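Local coordinates for Glyco_hydro_cc domain-containing protein (Pseudomonas viridiflava, PDB 6UAV), which probably hydrolyses internal beta-1,3-linkages of glucans, as an endo-beta-1,3-glucanase of glycoside hydrolase family 128 with a TIM-barrel catalytic core, at residues A91-T94 against P95-A99; L101-R104 against L105-I108. All coordinates share one frame; numbering follows the deposited sequence.

Contact 1 (A91-T94 against P95-A99); sequences ANMT and PQAAA
Met93 lays its terminal methyl against the first turn of the helix that starts at Pro95, with CE 3.7 Å from Ala98 CA and 4.3 Å from the methyl carbon CB of Ala98. The side chain runs straight through chi2 and then bends at chi3 (77°), which swings CE back onto the helix. Nearer its root, Met93 CB lies 4.4 Å from Ala97 CB. Thr94 occupies the N-cap position. With chi1 at 65°, its OG1 sits between the backbone N and the carbonyl carbon and faces the turn, where it accepts from Ala97 N at 3.0 Å with an N-H...O angle of 156°. Ala97 CB also borders this hydroxyl, 3.3 Å from Thr94 OG1. The carbonyl of Thr94 opens the helical ladder: Ala98 N donates to Thr94 O at 3.0 Å. Pro95, at the first helical position, has no N-H to offer, and its ring rests on Trp135 and Ala138 of helix 132-146. Trp135 NE1 in turn donates to Met93 O, tying the loop just before the cap to that neighbouring helix. Two backbone N-H groups of the first turn are thus satisfied by one threonine, while the methionine covers Ala97 and Ala98 of the same turn with apolar surface.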
loop_
_atom_site.group_PDB
_atom_site.type_symbol
_atom_site.label_atom_id
_atom_site.label_comp_id
_atom_site.label_asym_id
_atom_site.label_seq_id
_atom_site.Cartn_x
_atom_site.Cartn_y
_atom_site.Cartn_z
ATOM N N ALA A 91 -6.439 -9.971 -5.612
ATOM C CA ALA A 91 -7.175 -9.436 -6.761
ATOM C C ALA A 91 -7.328 -10.511 -7.842
ATOM O O ALA A 91 -8.388 -10.504 -8.549
ATOM C CB ALA A 91 -6.536 -8.160 -7.259
ATOM N N ASN A 92 -6.322 -11.383 -8.040
ATOM C CA ASN A 92 -6.468 -12.532 -8.945
ATOM C C ASN A 92 -6.895 -12.015 -10.319
ATOM O O ASN A 92 -7.916 -12.483 -10.871
ATOM C CB ASN A 92 -7.441 -13.530 -8.352
ATOM C CG ASN A 92 -7.414 -14.849 -9.071
ATOM O OD1 ASN A 92 -6.440 -15.175 -9.738
ATOM N ND2 ASN A 92 -8.520 -15.571 -8.989
ATOM N N MET A 93 -6.112 -11.116 -10.911
ATOM C CA MET A 93 -6.457 -10.546 -12.253
ATOM C C MET A 93 -5.340 -10.939 -13.212
ATOM O O MET A 93 -4.173 -10.615 -12.961
ATOM C CB MET A 93 -6.608 -9.033 -12.177
ATOM C CG MET A 93 -7.903 -8.661 -11.425
ATOM S SD MET A 93 -8.069 -6.905 -11.299
ATOM C CE MET A 93 -8.604 -6.498 -12.961
ATOM N N THR A 94 -5.685 -11.563 -14.314
ATOM C CA THR A 94 -4.689 -11.808 -15.373
ATOM C C THR A 94 -4.221 -10.487 -15.950
ATOM O O THR A 94 -4.861 -9.438 -15.790
ATOM C CB THR A 94 -5.274 -12.680 -16.476
ATOM O OG1 THR A 94 -6.326 -11.915 -17.071
ATOM C CG2 THR A 94 -5.784 -14.021 -15.964
ATOM N N PRO A 95 -3.064 -10.476 -16.642
ATOM C CA PRO A 95 -2.644 -9.248 -17.340
ATOM C C PRO A 95 -3.742 -8.670 -18.253
ATOM O O PRO A 95 -3.943 -7.431 -18.252
ATOM C CB PRO A 95 -1.381 -9.725 -18.086
ATOM C CG PRO A 95 -0.796 -10.775 -17.119
ATOM C CD PRO A 95 -2.038 -11.518 -16.646
ATOM N N GLN A 96 -4.429 -9.528 -18.990
ATOM C CA GLN A 96 -5.514 -9.044 -19.871
ATOM C C GLN A 96 -6.641 -8.446 -19.030
ATOM O O GLN A 96 -7.235 -7.404 -19.443
ATOM C CB GLN A 96 -5.981 -10.136 -20.813
ATOM C CG GLN A 96 -4.951 -10.438 -21.903
ATOM C CD GLN A 96 -4.817 -9.408 -22.995
ATOM O OE1 GLN A 96 -5.576 -8.442 -23.044
ATOM N NE2 GLN A 96 -3.836 -9.598 -23.881
ATOM N N ALA A 97 -7.014 -9.114 -17.933
ATOM C CA ALA A 97 -8.161 -8.617 -17.133
ATOM C C ALA A 97 -7.791 -7.242 -16.606
ATOM O O ALA A 97 -8.627 -6.296 -16.629
ATOM C CB ALA A 97 -8.538 -9.611 -16.068
ATOM N N ALA A 98 -6.532 -7.022 -16.201
ATOM C CA ALA A 98 -6.145 -5.707 -15.676
ATOM C C ALA A 98 -6.124 -4.694 -16.807
ATOM O O ALA A 98 -6.554 -3.545 -16.613
ATOM C CB ALA A 98 -4.838 -5.784 -14.904
ATOM N N ALA A 99 -5.599 -5.069 -17.978
ATOM C CA ALA A 99 -5.634 -4.184 -19.151
ATOM C C ALA A 99 -7.093 -3.787 -19.448
ATOM O O ALA A 99 -7.310 -2.634 -19.773
ATOM C CB ALA A 99 -4.955 -4.828 -20.363
#

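Contact 2 (L101-R104 against L105-I108); sequences LWPR and LEQI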
loop_
_atom_site.group_PDB
_atom_site.type_symbol
_atom_site.label_atom_id
_atom_site.label_comp_id
_atom_site.label_asym_id
_atom_site.label_seq_id
_atom_site.Cartn_x
_atom_site.Cartn_y
_atom_site.Cartn_z
ATOM N N LEU A 101 -9.679 -3.498 -17.402
ATOM C CA LEU A 101 -10.128 -2.533 -16.358
ATOM C C LEU A 101 -9.495 -1.164 -16.601
ATOM O O LEU A 101 -10.074 -0.154 -16.228
ATOM C CB LEU A 101 -9.788 -3.088 -14.972
ATOM C CG LEU A 101 -10.137 -2.198 -13.781
ATOM C CD1 LEU A 101 -11.627 -1.961 -13.702
ATOM C CD2 LEU A 101 -9.623 -2.779 -12.488
ATOM N N TRP A 102 -8.270 -1.133 -17.083
ATOM C CA TRP A 102 -7.410 0.061 -16.892
ATOM C C TRP A 102 -8.052 1.322 -17.428
ATOM O O TRP A 102 -7.954 2.378 -16.782
ATOM C CB TRP A 102 -5.994 -0.181 -17.467
ATOM C CG TRP A 102 -4.967 0.622 -16.727
ATOM C CD1 TRP A 102 -4.346 1.799 -17.087
ATOM C CD2 TRP A 102 -4.516 0.333 -15.404
ATOM N NE1 TRP A 102 -3.521 2.205 -16.078
ATOM C CE2 TRP A 102 -3.614 1.354 -15.033
ATOM C CE3 TRP A 102 -4.789 -0.679 -14.484
ATOM C CZ2 TRP A 102 -2.954 1.370 -13.802
ATOM C CZ3 TRP A 102 -4.091 -0.681 -13.285
ATOM C CH2 TRP A 102 -3.192 0.322 -12.962
ATOM N N PRO A 103 -8.685 1.324 -18.625
ATOM C CA PRO A 103 -9.273 2.572 -19.159
ATOM C C PRO A 103 -10.302 3.199 -18.194
ATOM O O PRO A 103 -10.427 4.431 -18.172
ATOM C CB PRO A 103 -9.885 2.155 -20.505
ATOM C CG PRO A 103 -9.002 0.937 -20.926
ATOM C CD PRO A 103 -8.790 0.218 -19.606
ATOM N N ARG A 104 -11.068 2.381 -17.489
ATOM C CA ARG A 104 -12.012 2.851 -16.416
ATOM C C ARG A 104 -11.253 3.630 -15.325
ATOM O O ARG A 104 -11.755 4.679 -14.868
ATOM C CB ARG A 104 -12.795 1.653 -15.863
ATOM C CG ARG A 104 -13.861 1.159 -16.834
ATOM C CD ARG A 104 -14.447 -0.157 -16.364
ATOM N NE ARG A 104 -15.125 -0.142 -15.081
ATOM C CZ ARG A 104 -15.502 -1.249 -14.457
ATOM N NH1 ARG A 104 -15.307 -2.408 -15.078
ATOM N NH2 ARG A 104 -16.141 -1.201 -13.289
ATOM N N LEU A 105 -10.072 3.153 -14.919
ATOM C CA LEU A 105 -9.201 3.834 -13.932
ATOM C C LEU A 105 -8.639 5.100 -14.540
ATOM O O LEU A 105 -8.579 6.128 -13.839
ATOM C CB LEU A 105 -8.116 2.875 -13.446
ATOM C CG LEU A 105 -8.654 1.550 -12.907
ATOM C CD1 LEU A 105 -7.503 0.720 -12.492
ATOM C CD2 LEU A 105 -9.622 1.738 -11.723
ATOM N N GLU A 106 -8.172 5.045 -15.793
ATOM C CA GLU A 106 -7.669 6.255 -16.465
ATOM C C GLU A 106 -8.789 7.286 -16.552
ATOM O O GLU A 106 -8.502 8.532 -16.510
ATOM C CB GLU A 106 -7.132 5.859 -17.852
ATOM C CG GLU A 106 -5.889 5.039 -17.774
ATOM C CD GLU A 106 -5.388 4.501 -19.094
ATOM O OE1 GLU A 106 -6.229 4.270 -19.962
ATOM O OE2 GLU A 106 -4.133 4.295 -19.227
ATOM N N GLN A 107 -10.001 6.853 -16.847
ATOM C CA GLN A 107 -11.145 7.774 -16.928
ATOM C C GLN A 107 -11.331 8.422 -15.542
ATOM O O GLN A 107 -11.517 9.666 -15.435
ATOM C CB GLN A 107 -12.410 7.059 -17.397
ATOM C CG GLN A 107 -13.569 8.058 -17.423
ATOM C CD GLN A 107 -14.860 7.481 -17.965
ATOM O OE1 GLN A 107 -15.441 6.549 -17.385
ATOM N NE2 GLN A 107 -15.325 8.074 -19.053
ATOM N N ILE A 108 -11.300 7.631 -14.483
ATOM C CA ILE A 108 -11.486 8.169 -13.091
ATOM C C ILE A 108 -10.352 9.176 -12.813
ATOM O O ILE A 108 -10.629 10.281 -12.330
ATOM C CB ILE A 108 -11.540 7.030 -12.068
ATOM C CG1 ILE A 108 -12.840 6.242 -12.169
ATOM C CG2 ILE A 108 -11.245 7.573 -10.665
ATOM C CD1 ILE A 108 -12.737 4.810 -11.639
#
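Chi1 of Trp102 (-151°) turns the indole away from its own backbone N, and chi1 of Leu105 sets CG anti to the carbonyl carbon, so that the leucine branch CD1 comes over one face of the indole. The contact is a CH-pi interaction: Leu105 CD1 stands 4.0 Å from the centroid of the six-membered ring of Trp102, 27° off the ring normal and displaced toward the rim, with Trp102 CE3 the nearest ring atom at 3.6 Å. Leu105 CD1 also meets Leu101 CD2 at 4.1 Å, roughly at right angles to its approach to the indole.

Glu106 reaches the indole from a different direction. Its extended chain brings OE2 to the ring edge, in plane, 3.3 Å from Trp102 CD1, with the carboxylate turned 74° from the ring. Trp102 NE1 donates to Gln153 O, while Glu106 OE2 accepts from Gln153 N and OE1 pairs with Tyr143 OH. Both residues therefore grip the backbone of Gln153, and a bond at each oxygen limits the rotation of the carboxylate.

One turn on from Leu101, the guanidinium of Arg104 has Leu101 CD1 3.9 Å above its plane, toward the rim, and its NH2 forms a salt bridge with Asp63. Pro103 lacks an N-H, and the helix is kinked here; Glu106 N donates to Trp102 O at 2.9 Å and Gln107 N to Pro103 O at 2.8 Å. Trp102 and Leu105 also pack on Val81 and Leu116, placing this helix against strands 78-81 and 115-121 as the crossover of a beta-alpha-beta unit in the TIM barrel.

In the fold
The two contacts follow one another along helix 95-112, contact 1 at its N-terminal cap and contact 2 in its middle, with centres about 13 Å apart. They meet directly, since Met93 CE packs on Leu101 CD2 at 3.9 Å, linking the loop before the helix to Leu101, which in turn touches Leu105. This helix connects strands 78-81 and 115-121, the fourth and fifth of the eight parallel strands of the barrel, and both contacts lie in the helical layer outside the barrel strands, their centres about 18 and 19 Å from the centre of the chain. Together they join the loop leaving strand 78-81, the start of the helix and the helix-strand interface of one barrel unit.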